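Local coordinates for protein D-mandelate dehydrogenase (Rhodotorula graminis, PDB 2W2K) that probably oxidises D-mandelate and reduces the matching 2-oxo acid with a nicotinamide cofactor, as a D-isomer specific 2-hydroxyacid dehydrogenase, at residues L190-V195 and E201-L206. Sequence-based numbering, arbitrary orientation.
Sequences LVYYDV and ETEKAL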
ATOM      1  N   LEU B 190      11.489  -7.301 -12.746  1.00 10.32           N
ATOM      2  CA  LEU B 190      10.590  -6.796 -13.810  1.00 10.66           C
ATOM      3  C   LEU B 190      10.716  -7.559 -15.146  1.00 10.78           C
ATOM      4  O   LEU B 190      11.820  -7.691 -15.678  1.00 10.83           O
ATOM      5  CB  LEU B 190      10.813  -5.282 -14.071  1.00 10.39           C
ATOM      6  CG  LEU B 190       9.892  -4.605 -15.122  1.00 12.65           C
ATOM      7  CD1 LEU B 190       8.421  -4.543 -14.671  1.00 19.91           C
ATOM      8  CD2 LEU B 190      10.400  -3.199 -15.474  1.00 15.25           C
ATOM      9  N   VAL B 191       9.581  -8.052 -15.650  1.00  8.87           N
ATOM     10  CA  VAL B 191       9.449  -8.549 -17.058  1.00 10.37           C
ATOM     11  C   VAL B 191       8.333  -7.733 -17.717  1.00  8.52           C
ATOM     12  O   VAL B 191       7.336  -7.394 -17.041  1.00  6.32           O
ATOM     13  CB  VAL B 191       9.153 -10.071 -17.114  1.00 11.88           C
ATOM     14  CG1 VAL B 191       9.041 -10.577 -18.571  1.00 13.89           C
ATOM     15  CG2 VAL B 191      10.273 -10.850 -16.388  1.00 10.65           C
ATOM     16  N   TYR B 192       8.495  -7.369 -18.997  1.00  6.76           N
ATOM     17  CA  TYR B 192       7.462  -6.535 -19.674  1.00  7.79           C
ATOM     18  C   TYR B 192       7.110  -6.891 -21.120  1.00 10.55           C
ATOM     19  O   TYR B 192       7.949  -7.425 -21.865  1.00  9.85           O
ATOM     20  CB  TYR B 192       7.815  -5.029 -19.595  1.00  8.97           C
ATOM     21  CG  TYR B 192       8.869  -4.521 -20.603  1.00  7.68           C
ATOM     22  CD1 TYR B 192       8.476  -3.809 -21.754  1.00 11.31           C
ATOM     23  CD2 TYR B 192      10.242  -4.706 -20.384  1.00 11.08           C
ATOM     24  CE1 TYR B 192       9.414  -3.321 -22.680  1.00 10.32           C
ATOM     25  CE2 TYR B 192      11.206  -4.229 -21.329  1.00 12.52           C
ATOM     26  CZ  TYR B 192      10.775  -3.530 -22.467  1.00 15.66           C
ATOM     27  OH  TYR B 192      11.682  -3.027 -23.404  1.00 12.96           O
ATOM     28  N   TYR B 193       5.868  -6.567 -21.491  1.00  7.61           N
ATOM     29  CA  TYR B 193       5.431  -6.493 -22.900  1.00 10.25           C
ATOM     30  C   TYR B 193       5.047  -5.038 -23.238  1.00 11.19           C
ATOM     31  O   TYR B 193       4.304  -4.394 -22.474  1.00  8.52           O
ATOM     32  CB  TYR B 193       4.249  -7.451 -23.217  1.00 10.47           C
ATOM     33  CG  TYR B 193       3.652  -7.129 -24.580  1.00  9.21           C
ATOM     34  CD1 TYR B 193       4.141  -7.726 -25.730  1.00 10.07           C
ATOM     35  CD2 TYR B 193       2.686  -6.131 -24.714  1.00 16.93           C
ATOM     36  CE1 TYR B 193       3.663  -7.356 -27.005  1.00 16.56           C
ATOM     37  CE2 TYR B 193       2.197  -5.760 -25.968  1.00 19.12           C
ATOM     38  CZ  TYR B 193       2.675  -6.379 -27.104  1.00 15.87           C
ATOM     39  OH  TYR B 193       2.189  -5.981 -28.346  1.00 17.46           O
ATOM     40  N   ASP B 194       5.560  -4.522 -24.369  1.00 10.81           N
ATOM     41  CA  ASP B 194       5.023  -3.274 -24.966  1.00 13.97           C
ATOM     42  C   ASP B 194       5.206  -3.221 -26.478  1.00 16.10           C
ATOM     43  O   ASP B 194       6.065  -3.914 -27.045  1.00 15.80           O
ATOM     44  CB  ASP B 194       5.617  -2.012 -24.339  1.00 14.79           C
ATOM     45  CG  ASP B 194       4.583  -0.849 -24.277  1.00 23.10           C
ATOM     46  OD1 ASP B 194       3.445  -0.978 -24.823  1.00 24.47           O
ATOM     47  OD2 ASP B 194       4.887   0.168 -23.637  1.00 13.85           O
ATOM     48  N   VAL B 195       4.398  -2.387 -27.126  1.00 18.77           N
ATOM     49  CA  VAL B 195       4.472  -2.220 -28.583  1.00 18.36           C
ATOM     50  C   VAL B 195       5.834  -1.647 -29.048  1.00 20.07           C
ATOM     51  O   VAL B 195       6.243  -1.865 -30.185  1.00 23.76           O
ATOM     52  CB  VAL B 195       3.272  -1.384 -29.112  1.00 17.32           C
ATOM     53  CG1 VAL B 195       1.972  -2.114 -28.847  1.00 13.16           C
ATOM     54  CG2 VAL B 195       3.231   0.001 -28.461  1.00 18.87           C
ATOM     55  N   GLU B 201      18.124   3.374 -21.197  1.00 34.36           N
ATOM     56  CA  GLU B 201      18.277   3.842 -19.816  1.00 35.59           C
ATOM     57  C   GLU B 201      17.177   3.347 -18.874  1.00 33.73           C
ATOM     58  O   GLU B 201      17.454   3.077 -17.695  1.00 33.19           O
ATOM     59  CB  GLU B 201      18.384   5.373 -19.771  1.00 37.08           C
ATOM     60  CG  GLU B 201      19.665   5.913 -20.424  1.00 44.21           C
ATOM     61  CD  GLU B 201      20.932   5.309 -19.820  1.00 44.74           C
ATOM     62  OE1 GLU B 201      21.071   5.326 -18.575  1.00 51.23           O
ATOM     63  OE2 GLU B 201      21.779   4.808 -20.590  1.00 42.88           O
ATOM     64  N   THR B 202      15.940   3.255 -19.374  1.00 27.23           N
ATOM     65  CA  THR B 202      14.851   2.631 -18.601  1.00 26.98           C
ATOM     66  C   THR B 202      15.206   1.164 -18.323  1.00 25.23           C
ATOM     67  O   THR B 202      15.092   0.699 -17.185  1.00 23.89           O
ATOM     68  CB  THR B 202      13.453   2.753 -19.305  1.00 28.75           C
ATOM     69  OG1 THR B 202      13.002   4.118 -19.271  1.00 32.15           O
ATOM     70  CG2 THR B 202      12.403   1.886 -18.621  1.00 26.78           C
ATOM     71  N   GLU B 203      15.655   0.447 -19.360  1.00 21.74           N
ATOM     72  CA  GLU B 203      15.982  -0.974 -19.212  1.00 22.77           C
ATOM     73  C   GLU B 203      17.088  -1.216 -18.190  1.00 22.35           C
ATOM     74  O   GLU B 203      16.947  -2.089 -17.329  1.00 20.02           O
ATOM     75  CB  GLU B 203      16.281  -1.653 -20.566  1.00 24.03           C
ATOM     76  CG  GLU B 203      14.998  -2.035 -21.326  1.00 24.01           C
ATOM     77  CD  GLU B 203      15.193  -3.155 -22.361  1.00 29.58           C
ATOM     78  OE1 GLU B 203      14.196  -3.552 -23.015  1.00 23.56           O
ATOM     79  OE2 GLU B 203      16.339  -3.641 -22.517  1.00 39.63           O
ATOM     80  N   LYS B 204      18.147  -0.405 -18.236  1.00 19.53           N
ATOM     81  CA  LYS B 204      19.270  -0.561 -17.306  1.00 20.65           C
ATOM     82  C   LYS B 204      18.873  -0.234 -15.854  1.00 19.07           C
ATOM     83  O   LYS B 204      19.246  -0.953 -14.937  1.00 21.51           O
ATOM     84  CB  LYS B 204      20.477   0.288 -17.744  1.00 22.51           C
ATOM     85  N   ALA B 205      18.106   0.837 -15.671  1.00 20.94           N
ATOM     86  CA  ALA B 205      17.674   1.290 -14.346  1.00 22.50           C
ATOM     87  C   ALA B 205      16.756   0.283 -13.629  1.00 21.47           C
ATOM     88  O   ALA B 205      16.858   0.103 -12.410  1.00 19.61           O
ATOM     89  CB  ALA B 205      16.989   2.642 -14.456  1.00 22.85           C
ATOM     90  N   LEU B 206      15.885  -0.378 -14.394  1.00 20.22           N
ATOM     91  CA  LEU B 206      14.855  -1.263 -13.817  1.00 19.53           C
ATOM     92  C   LEU B 206      15.229  -2.738 -13.856  1.00 21.05           C
ATOM     93  O   LEU B 206      14.539  -3.568 -13.269  1.00 21.56           O
ATOM     94  CB  LEU B 206      13.498  -1.043 -14.517  1.00 18.09           C
ATOM     95  CG  LEU B 206      12.825   0.347 -14.453  1.00 22.97           C
ATOM     96  CD1 LEU B 206      11.544   0.398 -15.320  1.00 23.90           C
ATOM     97  CD2 LEU B 206      12.507   0.755 -13.003  1.00 29.45           C
TER
HETATM   98  O   HOH W   1      14.269  -6.317 -12.488  1.00 18.54           O
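Glu203 and Leu206, one helical turn apart, are the residues of 201-206 whose side chains touch 190-195, meeting Tyr192 and Leu190 in turn. Strand and helix are the first two elements of a beta-alpha-beta unit of the Rossmann-type NAD-binding domain, completed by strand 209-210 at the border of the parallel sheet, and they illustrate how a short helix can be tied to its strand by one direct hydrogen bond, one leucine contact and a bridging water. Glu203 comes first along the helix. Its chain runs extended beyond CG (chi2 -158°) and carries the carboxylate out to the phenol of Tyr192, whose OH donates to OE1 of Glu203 at 2.6 Å. The acceptor uses its anti lone pair, on the side away from OE2, and lies at the ring edge in the plane of the ring, while the carboxylate itself is turned 76° from that plane. The same hydroxyl also accepts from the backbone N-H of Ala198 in the loop leading to the helix, so donor and acceptor roles are both filled. A phenylalanine in place of Tyr192 would probably leave Glu203 OE1 without its donor and the Ala198 amide without its acceptor, freeing the carboxylate to turn. Just past the strand's end lies Asp194, an NAD(+)-binding residue of this enzyme, though no cofactor is bound to this chain. Further on, Leu206 supplies the apolar half: its CD1 packs 3.8 Å from CD2 of Leu190, and its CB is nearly as close to that methyl. Ala179 of helix 173-185 touches both leucines. At the helix end a water bridges the two backbones, donating to Leu206 O at 2.9 Å and accepting from Leu190 N at 3.0 Å.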